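Local coordinates for protein Exo-1,5-alpha-L-arabinofuranobiosidase (Gibberella zeae, PDB 2YDT) that probably acts as a glycoside hydrolase that cleaves alpha-L-arabinofuranosidic linkages, releasing arabinobiose from the ends of 1,5-linked arabinan chains, at residues Glu118-Val123 with Val139-Glu144; Lys182-Thr187 with Ser195-Asp200; Gln331-Leu336 with Val358-Glu363. One frame throughout, in Å; residues are numbered along the deposited sequence.

Interaction 1 of 3, residues Glu118-Val123 with Val139-Glu144. With SO4 (sulfate ion), chain E.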
loop_
_atom_site.group_PDB
_atom_site.type_symbol
_atom_site.label_atom_id
_atom_site.label_comp_id
_atom_site.label_asym_id
_atom_site.label_seq_id
_atom_site.Cartn_x
_atom_site.Cartn_y
_atom_site.Cartn_z
ATOM N N GLU A 118 15.643 9.358 -11.274
ATOM C CA GLU A 118 14.301 9.372 -11.869
ATOM C C GLU A 118 13.398 8.345 -11.187
ATOM O O GLU A 118 13.900 7.442 -10.495
ATOM C CB GLU A 118 14.354 9.068 -13.374
ATOM C CG GLU A 118 15.235 10.031 -14.161
ATOM C CD GLU A 118 15.188 9.780 -15.649
ATOM O OE1 GLU A 118 14.127 9.990 -16.252
ATOM O OE2 GLU A 118 16.227 9.377 -16.211
ATOM N N THR A 119 12.091 8.531 -11.361
ATOM C CA THR A 119 11.058 7.618 -10.864
ATOM C C THR A 119 10.103 7.267 -11.986
ATOM O O THR A 119 9.747 8.110 -12.786
ATOM C CB THR A 119 10.305 8.223 -9.662
ATOM O OG1 THR A 119 9.993 9.593 -9.952
ATOM C CG2 THR A 119 11.155 8.208 -8.387
ATOM N N LEU A 120 9.716 6.002 -12.066
ATOM C CA LEU A 120 8.848 5.548 -13.124
ATOM C C LEU A 120 7.929 4.424 -12.632
ATOM O O LEU A 120 8.371 3.276 -12.448
ATOM C CB LEU A 120 9.700 5.122 -14.325
ATOM C CG LEU A 120 9.025 4.597 -15.594
ATOM C CD1 LEU A 120 7.865 5.477 -16.079
ATOM C CD2 LEU A 120 10.105 4.398 -16.678
ATOM N N ILE A 121 6.651 4.768 -12.438
ATOM C CA ILE A 121 5.662 3.807 -12.031
ATOM C C ILE A 121 5.306 2.941 -13.255
ATOM O O ILE A 121 4.864 3.452 -14.285
ATOM C CB ILE A 121 4.403 4.467 -11.378
ATOM C CG1 ILE A 121 4.796 5.106 -10.031
ATOM C CG2 ILE A 121 3.318 3.427 -11.203
ATOM C CD1 ILE A 121 3.699 6.019 -9.409
ATOM N N GLU A 122 5.441 1.616 -13.076
ATOM C CA GLU A 122 5.254 0.580 -14.098
ATOM C C GLU A 122 4.140 -0.334 -13.696
ATOM O O GLU A 122 3.833 -0.468 -12.510
ATOM C CB GLU A 122 6.512 -0.314 -14.194
ATOM C CG GLU A 122 7.852 0.417 -14.359
ATOM C CD GLU A 122 8.039 0.935 -15.757
ATOM O OE1 GLU A 122 7.109 1.597 -16.250
ATOM O OE2 GLU A 122 9.119 0.704 -16.357
ATOM N N VAL A 123 3.520 -0.988 -14.674
ATOM C CA VAL A 123 2.678 -2.164 -14.419
ATOM C C VAL A 123 3.261 -3.378 -15.135
ATOM O O VAL A 123 3.506 -3.312 -16.336
ATOM C CB VAL A 123 1.185 -1.965 -14.821
ATOM C CG1 VAL A 123 0.343 -3.233 -14.666
ATOM C CG2 VAL A 123 0.593 -0.830 -14.009
ATOM N N VAL A 139 3.303 3.989 -16.582
ATOM C CA VAL A 139 2.209 4.816 -16.085
ATOM C C VAL A 139 2.597 6.266 -15.881
ATOM O O VAL A 139 1.971 7.181 -16.436
ATOM C CB VAL A 139 1.638 4.256 -14.788
ATOM C CG1 VAL A 139 0.338 5.076 -14.353
ATOM C CG2 VAL A 139 1.323 2.719 -14.940
ATOM N N ALA A 140 3.604 6.507 -15.063
ATOM C CA ALA A 140 3.932 7.877 -14.657
ATOM C C ALA A 140 5.418 8.029 -14.446
ATOM O O ALA A 140 6.001 7.297 -13.675
ATOM C CB ALA A 140 3.185 8.248 -13.353
ATOM N N LEU A 141 6.009 8.992 -15.145
ATOM C CA LEU A 141 7.420 9.352 -14.984
ATOM C C LEU A 141 7.555 10.577 -14.143
ATOM O O LEU A 141 6.815 11.575 -14.344
ATOM C CB LEU A 141 8.017 9.680 -16.354
ATOM C CG LEU A 141 9.479 10.057 -16.472
ATOM C CD1 LEU A 141 10.430 8.921 -16.160
ATOM C CD2 LEU A 141 9.738 10.585 -17.912
ATOM N N GLY A 142 8.490 10.532 -13.205
ATOM C CA GLY A 142 8.852 11.645 -12.386
ATOM C C GLY A 142 10.363 11.796 -12.230
ATOM O O GLY A 142 11.183 11.065 -12.817
ATOM N N GLY A 143 10.714 12.736 -11.375
ATOM C CA GLY A 143 12.109 13.069 -11.115
ATOM C C GLY A 143 12.738 12.327 -9.957
ATOM O O GLY A 143 12.398 11.176 -9.665
ATOM N N GLU A 144 13.681 12.986 -9.291
ATOM C CA GLU A 144 14.603 12.356 -8.382
ATOM C C GLU A 144 13.884 11.796 -7.153
ATOM O O GLU A 144 13.074 12.480 -6.519
ATOM C CB GLU A 144 15.622 13.417 -7.922
ATOM C CG GLU A 144 16.628 12.897 -6.945
ATOM C CD GLU A 144 17.749 13.863 -6.618
ATOM O OE1 GLU A 144 18.795 13.361 -6.173
ATOM O OE2 GLU A 144 17.589 15.076 -6.821
HETATM S S SO4 E . 13.859 16.738 -10.361
HETATM O O1 SO4 E . 14.500 15.839 -11.322
HETATM O O2 SO4 E . 12.801 17.472 -11.022
HETATM O O3 SO4 E . 13.373 15.959 -9.239
HETATM O O4 SO4 E . 14.845 17.749 -9.897
HETATM O O HOH W 1 12.401 11.876 -15.148
#

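Interaction 2 of 3, residues Lys182-Thr187 with Ser195-Asp200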
loop_
_atom_site.group_PDB
_atom_site.type_symbol
_atom_site.label_atom_id
_atom_site.label_comp_id
_atom_site.label_asym_id
_atom_site.label_seq_id
_atom_site.Cartn_x
_atom_site.Cartn_y
_atom_site.Cartn_z
ATOM N N LYS A 182 1.309 16.140 -3.740
ATOM C CA LYS A 182 -0.134 15.963 -3.760
ATOM C C LYS A 182 -0.431 14.505 -4.131
ATOM O O LYS A 182 0.484 13.743 -4.418
ATOM C CB LYS A 182 -0.803 16.960 -4.718
ATOM C CG LYS A 182 -0.420 16.775 -6.185
ATOM C CD LYS A 182 -1.150 17.755 -7.115
ATOM C CE LYS A 182 -0.880 17.522 -8.573
ATOM N NZ LYS A 182 -1.627 18.601 -9.386
ATOM N N LEU A 183 -1.700 14.133 -4.096
ATOM C CA LEU A 183 -2.187 12.781 -4.354
ATOM C C LEU A 183 -3.052 12.825 -5.603
ATOM O O LEU A 183 -3.884 13.729 -5.760
ATOM C CB LEU A 183 -2.999 12.252 -3.159
ATOM C CG LEU A 183 -2.143 11.993 -1.940
ATOM C CD1 LEU A 183 -2.990 11.707 -0.718
ATOM C CD2 LEU A 183 -1.192 10.792 -2.216
ATOM N N VAL A 184 -2.817 11.875 -6.505
ATOM C CA VAL A 184 -3.419 11.864 -7.836
ATOM C C VAL A 184 -3.726 10.467 -8.285
ATOM O O VAL A 184 -3.286 9.497 -7.665
ATOM C CB VAL A 184 -2.493 12.495 -8.902
ATOM C CG1 VAL A 184 -2.000 13.892 -8.524
ATOM C CG2 VAL A 184 -1.266 11.614 -9.186
ATOM N N HIS A 185 -4.481 10.340 -9.385
ATOM C CA HIS A 185 -4.704 9.033 -10.012
ATOM C C HIS A 185 -4.740 9.148 -11.519
ATOM O O HIS A 185 -4.915 10.238 -12.085
ATOM C CB HIS A 185 -5.959 8.330 -9.501
ATOM C CG HIS A 185 -7.251 8.864 -10.039
ATOM N ND1 HIS A 185 -8.068 9.719 -9.324
ATOM C CD2 HIS A 185 -7.899 8.612 -11.206
ATOM C CE1 HIS A 185 -9.146 9.997 -10.048
ATOM N NE2 HIS A 185 -9.059 9.355 -11.206
ATOM N N GLN A 186 -4.563 7.993 -12.166
ATOM C CA GLN A 186 -4.870 7.841 -13.572
ATOM C C GLN A 186 -5.707 6.586 -13.728
ATOM O O GLN A 186 -5.643 5.672 -12.897
ATOM C CB GLN A 186 -3.596 7.757 -14.421
ATOM C CG GLN A 186 -2.809 9.078 -14.469
ATOM C CD GLN A 186 -1.496 8.958 -15.193
ATOM O OE1 GLN A 186 -0.427 8.912 -14.588
ATOM N NE2 GLN A 186 -1.569 8.885 -16.526
ATOM N N THR A 187 -6.493 6.527 -14.810
ATOM C CA THR A 187 -7.303 5.352 -15.070
ATOM C C THR A 187 -6.944 4.686 -16.411
ATOM O O THR A 187 -6.322 5.298 -17.282
ATOM C CB THR A 187 -8.828 5.696 -15.086
ATOM O OG1 THR A 187 -9.162 6.505 -16.246
ATOM C CG2 THR A 187 -9.272 6.399 -13.812
ATOM N N SER A 195 -5.283 7.545 -18.634
ATOM C CA SER A 195 -5.936 8.872 -18.649
ATOM C C SER A 195 -5.012 10.020 -18.217
ATOM O O SER A 195 -3.943 9.836 -17.611
ATOM C CB SER A 195 -7.152 8.873 -17.708
ATOM O OG SER A 195 -6.761 8.991 -16.331
ATOM N N LYS A 196 -5.478 11.237 -18.512
ATOM C CA LYS A 196 -4.938 12.434 -17.892
ATOM C C LYS A 196 -4.902 12.249 -16.361
ATOM O O LYS A 196 -5.779 11.612 -15.762
ATOM C CB LYS A 196 -5.901 13.558 -18.278
ATOM C CG LYS A 196 -5.626 14.944 -17.836
ATOM C CD LYS A 196 -6.688 15.821 -18.566
ATOM C CE LYS A 196 -7.232 16.966 -17.737
ATOM N NZ LYS A 196 -8.526 17.471 -18.351
ATOM N N VAL A 197 -3.886 12.809 -15.726
ATOM C CA VAL A 197 -3.820 12.844 -14.248
ATOM C C VAL A 197 -5.003 13.595 -13.651
ATOM O O VAL A 197 -5.349 14.711 -14.110
ATOM C CB VAL A 197 -2.513 13.447 -13.796
ATOM C CG1 VAL A 197 -2.444 13.598 -12.257
ATOM C CG2 VAL A 197 -1.324 12.602 -14.278
ATOM N N VAL A 198 -5.629 12.989 -12.637
ATOM C CA VAL A 198 -6.732 13.601 -11.877
ATOM C C VAL A 198 -6.281 13.770 -10.426
ATOM O O VAL A 198 -5.828 12.802 -9.802
ATOM C CB VAL A 198 -7.980 12.743 -11.917
ATOM C CG1 VAL A 198 -9.165 13.327 -11.067
ATOM C CG2 VAL A 198 -8.439 12.464 -13.395
ATOM N N ASP A 199 -6.439 14.979 -9.876
ATOM C CA ASP A 199 -6.078 15.218 -8.469
ATOM C C ASP A 199 -7.085 14.567 -7.526
ATOM O O ASP A 199 -8.322 14.637 -7.755
ATOM C CB ASP A 199 -6.018 16.704 -8.185
ATOM C CG ASP A 199 -4.828 17.393 -8.858
ATOM O OD1 ASP A 199 -3.914 16.716 -9.377
ATOM O OD2 ASP A 199 -4.872 18.640 -9.008
ATOM N N ASP A 200 -6.558 13.924 -6.470
ATOM C CA ASP A 200 -7.343 13.247 -5.454
ATOM C C ASP A 200 -7.388 14.011 -4.120
ATOM O O ASP A 200 -8.378 13.896 -3.392
ATOM C CB ASP A 200 -6.806 11.840 -5.183
ATOM C CG ASP A 200 -6.969 10.908 -6.356
ATOM O OD1 ASP A 200 -7.996 10.996 -7.052
ATOM O OD2 ASP A 200 -6.028 10.090 -6.564
#

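Interaction 3 of 3, residues Gln331-Leu336 with Val358-Glu363. With MN (manganese (II) ion), chain J; MN (manganese (II) ion), chain K; SO4 (sulfate ion), chain D.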
loop_
_atom_site.group_PDB
_atom_site.type_symbol
_atom_site.label_atom_id
_atom_site.label_comp_id
_atom_site.label_asym_id
_atom_site.label_seq_id
_atom_site.Cartn_x
_atom_site.Cartn_y
_atom_site.Cartn_z
ATOM N N GLN A 331 -11.049 -14.203 1.855
ATOM C CA GLN A 331 -12.353 -14.303 1.174
ATOM C C GLN A 331 -13.267 -15.308 1.898
ATOM O O GLN A 331 -14.450 -15.034 2.099
ATOM C CB GLN A 331 -12.149 -14.661 -0.342
ATOM C CG GLN A 331 -11.484 -16.047 -0.632
ATOM C CD GLN A 331 -10.570 -16.202 -1.914
ATOM O OE1 GLN A 331 -10.259 -15.255 -2.652
ATOM N NE2 GLN A 331 -10.145 -17.440 -2.145
ATOM N N LYS A 332 -12.710 -16.432 2.303
ATOM C CA LYS A 332 -13.507 -17.534 2.858
ATOM C C LYS A 332 -13.751 -17.420 4.329
ATOM O O LYS A 332 -14.545 -18.185 4.879
ATOM C CB LYS A 332 -12.826 -18.869 2.568
ATOM C CG LYS A 332 -12.571 -19.030 1.085
ATOM C CD LYS A 332 -13.057 -20.318 0.496
ATOM C CE LYS A 332 -12.135 -21.472 0.884
ATOM N NZ LYS A 332 -12.315 -22.674 -0.008
ATOM N N ASP A 333 -13.068 -16.499 4.993
ATOM C CA ASP A 333 -13.330 -16.259 6.414
ATOM C C ASP A 333 -13.009 -14.823 6.749
ATOM O O ASP A 333 -11.891 -14.485 7.134
ATOM C CB ASP A 333 -12.578 -17.231 7.327
ATOM C CG ASP A 333 -13.040 -17.118 8.806
ATOM O OD1 ASP A 333 -13.769 -16.146 9.162
ATOM O OD2 ASP A 333 -12.678 -18.012 9.618
ATOM N N PRO A 334 -13.998 -13.959 6.618
ATOM C CA PRO A 334 -13.869 -12.533 6.873
ATOM C C PRO A 334 -13.391 -12.162 8.290
ATOM O O PRO A 334 -12.981 -11.034 8.508
ATOM C CB PRO A 334 -15.287 -12.026 6.657
ATOM C CG PRO A 334 -15.893 -12.995 5.714
ATOM C CD PRO A 334 -15.338 -14.300 6.093
ATOM N N ASP A 335 -13.469 -13.090 9.249
ATOM C CA ASP A 335 -12.933 -12.861 10.599
ATOM C C ASP A 335 -11.398 -12.851 10.609
ATOM O O ASP A 335 -10.809 -12.245 11.472
ATOM C CB ASP A 335 -13.441 -13.977 11.525
ATOM C CG ASP A 335 -13.243 -13.685 12.992
ATOM O OD1 ASP A 335 -13.041 -12.538 13.423
ATOM O OD2 ASP A 335 -13.337 -14.663 13.774
ATOM N N LEU A 336 -10.775 -13.495 9.638
ATOM C CA LEU A 336 -9.305 -13.604 9.613
ATOM C C LEU A 336 -8.682 -12.353 8.982
ATOM O O LEU A 336 -9.143 -11.876 7.913
ATOM C CB LEU A 336 -8.865 -14.837 8.830
ATOM C CG LEU A 336 -9.167 -16.206 9.469
ATOM C CD1 LEU A 336 -8.738 -17.354 8.486
ATOM C CD2 LEU A 336 -8.502 -16.299 10.825
ATOM N N VAL A 358 -1.530 -13.768 11.381
ATOM C CA VAL A 358 -2.941 -13.840 11.049
ATOM C C VAL A 358 -3.680 -13.910 12.385
ATOM O O VAL A 358 -3.378 -14.783 13.204
ATOM C CB VAL A 358 -3.296 -15.020 10.158
ATOM C CG1 VAL A 358 -4.835 -15.219 10.100
ATOM C CG2 VAL A 358 -2.697 -14.821 8.769
ATOM N N VAL A 359 -4.578 -12.973 12.587
ATOM C CA VAL A 359 -5.404 -12.845 13.816
ATOM C C VAL A 359 -6.877 -12.965 13.448
ATOM O O VAL A 359 -7.255 -12.874 12.286
ATOM C CB VAL A 359 -5.184 -11.520 14.515
ATOM C CG1 VAL A 359 -3.712 -11.340 14.881
ATOM C CG2 VAL A 359 -5.698 -10.319 13.660
ATOM N N ARG A 360 -7.728 -13.237 14.446
ATOM C CA ARG A 360 -9.157 -13.167 14.294
ATOM C C ARG A 360 -9.691 -11.895 14.947
ATOM O O ARG A 360 -9.422 -11.619 16.116
ATOM C CB ARG A 360 -9.839 -14.394 14.989
ATOM C CG ARG A 360 -9.838 -15.611 14.184
ATOM C CD ARG A 360 -10.710 -16.743 14.809
ATOM N NE ARG A 360 -10.504 -17.907 13.983
ATOM C CZ ARG A 360 -11.104 -18.120 12.819
ATOM N NH1 ARG A 360 -12.054 -17.308 12.384
ATOM N NH2 ARG A 360 -10.789 -19.174 12.119
ATOM N N LEU A 361 -10.515 -11.152 14.219
ATOM C CA LEU A 361 -11.062 -9.914 14.704
ATOM C C LEU A 361 -12.004 -10.225 15.881
ATOM O O LEU A 361 -12.047 -9.442 16.830
ATOM C CB LEU A 361 -11.810 -9.184 13.591
ATOM C CG LEU A 361 -10.906 -8.578 12.528
ATOM C CD1 LEU A 361 -11.760 -8.114 11.322
ATOM C CD2 LEU A 361 -10.057 -7.450 13.143
ATOM N N SER A 362 -12.679 -11.378 15.804
ATOM C CA SER A 362 -13.566 -11.841 16.906
ATOM C C SER A 362 -12.804 -11.991 18.229
ATOM O O SER A 362 -13.400 -11.892 19.316
ATOM C CB SER A 362 -14.268 -13.146 16.534
ATOM O OG SER A 362 -13.400 -14.228 16.318
ATOM N N GLU A 363 -11.489 -12.189 18.161
ATOM C CA GLU A 363 -10.652 -12.304 19.367
ATOM C C GLU A 363 -9.917 -11.027 19.736
ATOM O O GLU A 363 -9.830 -10.647 20.899
ATOM C CB GLU A 363 -9.668 -13.460 19.180
ATOM C CG GLU A 363 -10.407 -14.739 18.781
ATOM C CD GLU A 363 -9.532 -15.956 18.600
ATOM O OE1 GLU A 363 -8.394 -15.798 18.109
ATOM O OE2 GLU A 363 -9.995 -17.089 18.926
HETATM MN MN MN J . -10.732 -13.200 -3.781
HETATM MN MN MN K . -9.305 -18.956 18.902
HETATM S S SO4 D . -7.960 -20.614 14.602
HETATM O O1 SO4 D . -8.392 -20.714 13.222
HETATM O O2 SO4 D . -8.482 -19.443 15.256
HETATM O O3 SO4 D . -8.325 -21.882 15.236
HETATM O O4 SO4 D . -6.503 -20.612 14.722
HETATM O O HOH W 2 -7.709 -18.142 17.380
HETATM O O HOH W 3 -8.853 -13.176 -4.944
HETATM O O HOH W 4 -9.496 -12.570 -2.099
HETATM O O HOH W 5 -11.211 -11.531 -4.423
HETATM O O HOH W 6 -10.133 -19.983 17.314
#

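Interaction 1 of 3, residues Glu118-Val123 with Val139-Glu144
Thr119 and Gly142 pair through both of their backbone groups, Thr119 N to Gly142 O at 3.1 Å and Gly142 N to Thr119 O at 2.8 Å, each bond almost straight. The strands run antiparallel, their axes 173° apart. Gly142 O has a second donor in a water that also binds Glu118 OE1, so the glutamate tip is tied back to the partner strand by way of that water. The Thr119 hydroxyl is used twice: OG1 donates to Gly143 O (2.9 Å) and accepts from Val154 N. Its chi1 of 45° sets OG1 between the backbone N and carbonyl carbon, which leans it over Gly143.

At the other end the pairing is uneven. Ile121 N donates to Ala140 O at 2.9 Å, while Ile121 O takes Val139 N at 2.8 Å and, weakly, Ala140 N. Two residues thus face one, a classic beta bulge. Val123 CG2 meets Val139 CG2 at 3.7 Å. The buried Glu122 carboxylate bonds through OE1 to His138 ND1 and through OE2 to Asn80 ND2; Arg174 NH1 binds Leu141 O. Past the last bridge, Glu144 N holds a sulfate, which Thr152 OG1 also binds.

This hairpin forms the outer half of one four-stranded propeller blade. Strand 105-111 flanks 119-126 on its inner side, and strand 165-172 of the next blade packs through Tyr170 on Ile121 and Ala140, and through Leu168 on Val123 and Val139.

Interaction 2 of 3, residues Lys182-Thr187 with Ser195-Asp200
His185 turns its ring across the hairpin to Asp200, a chi1 of 76° tucking the ring in over its own backbone. ND1 donates to the syn lone pair of Asp200 OD1 at 2.6 Å. Ring and carboxylate are nearly coplanar, 12° apart, so this short bond fixes the ring's rotation. Val198 lies alongside, pointing the same way, and its CB sits 3.8 Å from the ring centroid over one face, a CH-pi contact.

His185 and Val198 also exchange two backbone bonds. Gln186 extends beyond CG, and its NE2 reaches Ser195 O at 2.8 Å while OE1 takes Tyr170 OH. Ser195 OG receives Thr187 N (2.9 Å) and donates to Lys196 O. The Val184 side chain meets that of Val197, CB to CG1 at 3.5 Å. Lys182, extended to its tip, brings NZ to Asp199 OD1 at 3.0 Å in a salt bridge; NZ also pairs with Asp175, and Asp199 OD2 with Lys202.

Strand 198-201 is the outermost of its blade, with 165-172 on the inner side of 182-188. From the following blade, strands 209-217 and 223-230 pack on Leu183, and Tyr225 of the latter also touches Asp200.

Interaction 3 of 3, residues Gln331-Leu336 with Val358-Glu363
Asp335 and Arg360 meet because of their torsions: Asp335 holds CG anti to the backbone N (chi1 -166°), swinging the carboxylate onto residues 360-362, while Arg360 runs extended from CG to NE and its chi4 of -80° turns the guanidinium edge back toward the acids. Arg360 NH1 then donates to Asp333 OD2 at 2.9 Å and, more loosely, to Asp335 OD2 at 3.3 Å, on that oxygen's anti side but well out of the carboxylate plane, both acceptors lying at the guanidinium edge. Leu336 CD2 covers one face, 3.8 Å above its centre.

The syn lone pairs of both Asp335 oxygens go to the start of helix 361-364: OD1 receives Ser362 N at 2.7 Å and OD2 receives Ser362 OG at 2.6 Å, and Asp335 O takes Leu361 N. The corner is a type I turn from Asp333 to Leu336, in which Asp333 OD1 also accepts from Asp335 N as an Asx turn. It links the innermost two strands of the last blade of the six-bladed propeller, and strand 354-360 lies next to 336-341.

Away from the acids, Arg360 NE binds a sulfate oxygen, O2, at 2.8 Å, and NH2 binds O1. Two waters that donate to O2 also ligate a manganese ion held by Glu363 OE2 at 2.0 Å. A second manganese is bound by Gln331 OE1 together with three waters.

From the N terminus, interaction 1 comes first, closing the hairpin between strands 119-126 and 134-142 in one blade. Interaction 2 closes a tighter hairpin, 182-188 with 198-201, in the blade that follows. The two touch where Gln186 OE1 packs against Val139 O and Ala140 CB, so the outermost strand of one blade meets the third strand of the next. Interaction 3 lies far along the chain, its centre about 36 Å from that of interaction 1 and about 34 Å from that of interaction 2, across the propeller. It closes a loop of 21 residues in the blade where N-terminal strand 11-17 joins the C-terminal strands. All three follow in series; none nests or crosses.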